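Local coordinates for Sodium/calcium exchanger regulatory protein 1 (PDB 3PPT) that binds fatty acids such as palmitoleate inside a beta-barrel, also binds phosphoinositides and, when phosphorylated, stimulates the squid optic nerve sodium/calcium exchanger, at residues Phe16-Gly24 against Ile115-Cys123. Residues are numbered along the deposited sequence; the frame is centred on the assembly and turned at random. Where two conformers were deposited one is given.
With PAM (palmitoleic acid), chain B.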
loop_
_atom_site.group_PDB
_atom_site.type_symbol
_atom_site.label_atom_id
_atom_site.label_comp_id
_atom_site.label_asym_id
_atom_site.label_seq_id
_atom_site.Cartn_x
_atom_site.Cartn_y
_atom_site.Cartn_z
ATOM N N PHE A 16 9.199 8.195 3.119
ATOM C CA PHE A 16 8.408 7.260 3.924
ATOM C C PHE A 16 8.445 7.602 5.415
ATOM O O PHE A 16 7.444 7.449 6.109
ATOM C CB PHE A 16 8.875 5.825 3.675
ATOM C CG PHE A 16 7.979 4.757 4.265
ATOM C CD1 PHE A 16 6.598 4.815 4.140
ATOM C CD2 PHE A 16 8.542 3.653 4.883
ATOM C CE1 PHE A 16 5.797 3.792 4.650
ATOM C CE2 PHE A 16 7.750 2.645 5.392
ATOM C CZ PHE A 16 6.376 2.714 5.278
ATOM N N ASP A 17 9.587 8.073 5.911
ATOM C CA ASP A 17 9.680 8.394 7.334
ATOM C C ASP A 17 8.700 9.521 7.711
ATOM O O ASP A 17 7.999 9.432 8.724
ATOM C CB ASP A 17 11.116 8.756 7.730
ATOM C CG ASP A 17 11.325 8.738 9.236
ATOM O OD1 ASP A 17 10.898 7.757 9.886
ATOM O OD2 ASP A 17 11.918 9.701 9.763
ATOM N N ASP A 18 8.641 10.572 6.896
ATOM C CA ASP A 18 7.692 11.649 7.168
ATOM C C ASP A 18 6.233 11.176 7.055
ATOM O O ASP A 18 5.386 11.623 7.825
ATOM C CB ASP A 18 7.955 12.866 6.276
ATOM C CG ASP A 18 9.008 13.803 6.859
ATOM O OD1 ASP A 18 9.588 13.486 7.924
ATOM O OD2 ASP A 18 9.257 14.865 6.260
ATOM N N TYR A 19 5.947 10.272 6.114
ATOM C CA TYR A 19 4.622 9.672 6.016
ATOM C C TYR A 19 4.278 8.981 7.347
ATOM O O TYR A 19 3.210 9.210 7.938
ATOM C CB TYR A 19 4.520 8.685 4.834
ATOM C CG TYR A 19 3.149 8.039 4.799
ATOM C CD1 TYR A 19 2.097 8.644 4.122
ATOM C CD2 TYR A 19 2.892 6.854 5.489
ATOM C CE1 TYR A 19 0.838 8.093 4.134
ATOM C CE2 TYR A 19 1.634 6.302 5.509
ATOM C CZ TYR A 19 0.611 6.925 4.831
ATOM O OH TYR A 19 -0.648 6.388 4.855
ATOM N N MET A 20 5.181 8.123 7.819
ATOM C CA MET A 20 4.946 7.420 9.071
ATOM C C MET A 20 4.808 8.366 10.269
ATOM O O MET A 20 3.960 8.143 11.123
ATOM C CB MET A 20 6.044 6.392 9.327
ATOM C CG MET A 20 5.961 5.188 8.385
ATOM S SD MET A 20 7.073 3.871 8.882
ATOM C CE MET A 20 8.660 4.601 8.469
ATOM N N LYS A 21 5.624 9.417 10.332
ATOM C CA LYS A 21 5.485 10.397 11.410
ATOM C C LYS A 21 4.104 11.045 11.378
ATOM O O LYS A 21 3.483 11.234 12.418
ATOM C CB LYS A 21 6.579 11.460 11.336
ATOM C CG LYS A 21 7.949 10.947 11.755
ATOM C CD LYS A 21 9.002 12.040 11.664
ATOM C CE LYS A 21 10.358 11.511 12.083
ATOM N NZ LYS A 21 11.416 12.547 11.946
ATOM N N ALA A 22 3.605 11.341 10.180
ATOM C CA ALA A 22 2.324 12.026 10.035
ATOM C C ALA A 22 1.169 11.148 10.505
ATOM O O ALA A 22 0.173 11.664 11.005
ATOM C CB ALA A 22 2.112 12.469 8.605
ATOM N N VAL A 23 1.296 9.828 10.368
ATOM C CA VAL A 23 0.220 8.949 10.829
ATOM C C VAL A 23 0.442 8.461 12.261
ATOM O O VAL A 23 -0.398 7.758 12.812
ATOM C CB VAL A 23 -0.076 7.761 9.867
ATOM C CG1 VAL A 23 -0.373 8.274 8.468
ATOM C CG2 VAL A 23 1.072 6.755 9.848
ATOM N N GLY A 24 1.567 8.841 12.863
ATOM C CA GLY A 24 1.782 8.594 14.280
ATOM C C GLY A 24 2.585 7.355 14.640
ATOM O O GLY A 24 2.542 6.905 15.787
ATOM N N ILE A 115 2.024 5.572 -4.340
ATOM C CA ILE A 115 2.106 6.923 -3.799
ATOM C C ILE A 115 1.205 7.013 -2.582
ATOM O O ILE A 115 0.024 6.675 -2.647
ATOM C CB ILE A 115 1.709 7.980 -4.843
ATOM C CG1 ILE A 115 2.632 7.876 -6.061
ATOM C CG2 ILE A 115 1.786 9.372 -4.248
ATOM C CD1 ILE A 115 2.255 8.781 -7.206
ATOM N N LEU A 116 1.787 7.431 -1.463
ATOM C CA LEU A 116 1.075 7.517 -0.196
ATOM C C LEU A 116 0.977 8.974 0.194
ATOM O O LEU A 116 1.997 9.654 0.319
ATOM C CB LEU A 116 1.805 6.738 0.902
ATOM C CG LEU A 116 2.044 5.241 0.646
ATOM C CD1 LEU A 116 3.326 5.006 -0.131
ATOM C CD2 LEU A 116 2.075 4.469 1.961
ATOM N N LYS A 117 -0.243 9.459 0.388
ATOM C CA LYS A 117 -0.446 10.860 0.748
ATOM C C LYS A 117 -1.230 11.010 2.047
ATOM O O LYS A 117 -2.278 10.388 2.233
ATOM C CB LYS A 117 -1.162 11.614 -0.375
ATOM C CG LYS A 117 -0.385 11.676 -1.675
ATOM C CD LYS A 117 -1.122 12.508 -2.714
ATOM C CE LYS A 117 -0.456 12.421 -4.077
ATOM N NZ LYS A 117 -1.221 13.177 -5.112
ATOM N N VAL A 118 -0.712 11.844 2.943
ATOM C CA VAL A 118 -1.380 12.141 4.202
ATOM C C VAL A 118 -1.092 13.599 4.501
ATOM O O VAL A 118 0.051 14.037 4.390
ATOM C CB VAL A 118 -0.895 11.233 5.366
ATOM C CG1 VAL A 118 0.606 11.332 5.572
ATOM C CG2 VAL A 118 -1.637 11.569 6.652
ATOM N N ASN A 119 -2.128 14.359 4.846
ATOM C CA ASN A 119 -1.969 15.780 5.086
ATOM C C ASN A 119 -1.156 16.387 3.951
ATOM O O ASN A 119 -1.522 16.238 2.789
ATOM C CB ASN A 119 -1.326 16.014 6.454
ATOM C CG ASN A 119 -2.179 15.479 7.589
ATOM O OD1 ASN A 119 -3.407 15.457 7.494
ATOM N ND2 ASN A 119 -1.535 15.037 8.664
ATOM N N ASP A 120 -0.025 17.007 4.268
ATOM C CA ASP A 120 0.803 17.612 3.231
ATOM C C ASP A 120 2.001 16.776 2.800
ATOM O O ASP A 120 2.873 17.265 2.082
ATOM C CB ASP A 120 1.277 18.981 3.695
ATOM C CG ASP A 120 0.136 19.890 4.011
ATOM O OD1 ASP A 120 -0.609 20.231 3.067
ATOM O OD2 ASP A 120 -0.027 20.241 5.196
ATOM N N VAL A 121 2.039 15.524 3.233
ATOM C CA VAL A 121 3.163 14.651 2.950
ATOM C C VAL A 121 2.838 13.771 1.752
ATOM O O VAL A 121 1.731 13.230 1.647
ATOM C CB VAL A 121 3.479 13.751 4.160
ATOM C CG1 VAL A 121 4.500 12.681 3.783
ATOM C CG2 VAL A 121 3.976 14.585 5.321
ATOM N N VAL A 122 3.800 13.649 0.843
ATOM C CA VAL A 122 3.699 12.700 -0.256
ATOM C C VAL A 122 4.902 11.778 -0.206
ATOM O O VAL A 122 6.043 12.235 -0.104
ATOM C CB VAL A 122 3.647 13.393 -1.631
ATOM C CG1 VAL A 122 3.466 12.360 -2.736
ATOM C CG2 VAL A 122 2.528 14.437 -1.670
ATOM N N CYS A 123 4.634 10.478 -0.245
ATOM C CA CYS A 123 5.686 9.474 -0.227
ATOM C C CYS A 123 5.557 8.632 -1.484
ATOM O O CYS A 123 4.447 8.259 -1.869
ATOM C CB CYS A 123 5.557 8.610 1.034
ATOM S SG CYS A 123 6.412 7.011 0.978
HETATM C C1 PAM B . 4.289 -0.107 1.468
HETATM O O1 PAM B . 3.444 -0.992 1.177
HETATM O O2 PAM B . 5.401 -0.048 0.891
HETATM C C2 PAM B . 3.979 0.930 2.535
HETATM C C3 PAM B . 2.730 0.620 3.348
HETATM C C4 PAM B . 2.519 1.666 4.441
HETATM C C5 PAM B . 1.356 1.262 5.346
HETATM C C6 PAM B . 1.037 2.261 6.454
HETATM C C7 PAM B . 2.237 2.548 7.347
HETATM C C8 PAM B . 2.717 1.285 8.049
HETATM C C9 PAM B . 3.925 1.598 8.895
HETATM C C10 PAM B . 4.553 0.658 9.605
HETATM C C11 PAM B . 4.106 -0.784 9.612
HETATM C C12 PAM B . 5.238 -1.661 9.099
HETATM C C13 PAM B . 4.970 -2.174 7.694
HETATM C C14 PAM B . 3.900 -3.258 7.711
HETATM C C15 PAM B . 3.730 -3.843 6.317
HETATM C C16 PAM B . 3.581 -5.344 6.371
#
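Y19 lays its ring against L116 and V118, joining helix 16-23 to the hairpin of strands 111-118 and 121-130. The contact is almost wholly apolar, with no hydrogen bond between the two segments. In a CH-pi contact L116 CB lies 4.0 Å from the centroid of the Y19 ring, over one face and displaced toward the rim, while V118 CG1 presses obliquely on Y19 CD1 at 3.4 Å. The Y19 ring reaches the strands because chi1 (178°) sets CG opposite the backbone N, and its OH hydrogen-bonds S101 OG on the neighbouring strand. Cutting Y19 back to an alanine is likely to open a gap beside L116 CB and V118 CG1 and to take one hydrogen-bond partner from S101.

Small side chains let the backbones come close at V121 and C123. V121 CG1 lies against the helix backbone, 3.7 Å from Y19 N. C123 SG sits 3.6 Å from F16 CA and makes an oblique sulfur-aromatic contact with the F16 ring. Separately, A22 CB packs on V118 CG1 at 3.6 Å, methyl against methyl.

The F16 ring turns inward to the ligand, F16 CE1 standing 3.9 Å from C4 of palmitoleic acid, and L116 CD2 approaches the same carbon. Lacking directional bonds across it, the contact rests on shape and hydrophobicity, continuing the apolar, lipid-holding interior of the barrel into the seat of the helical lid.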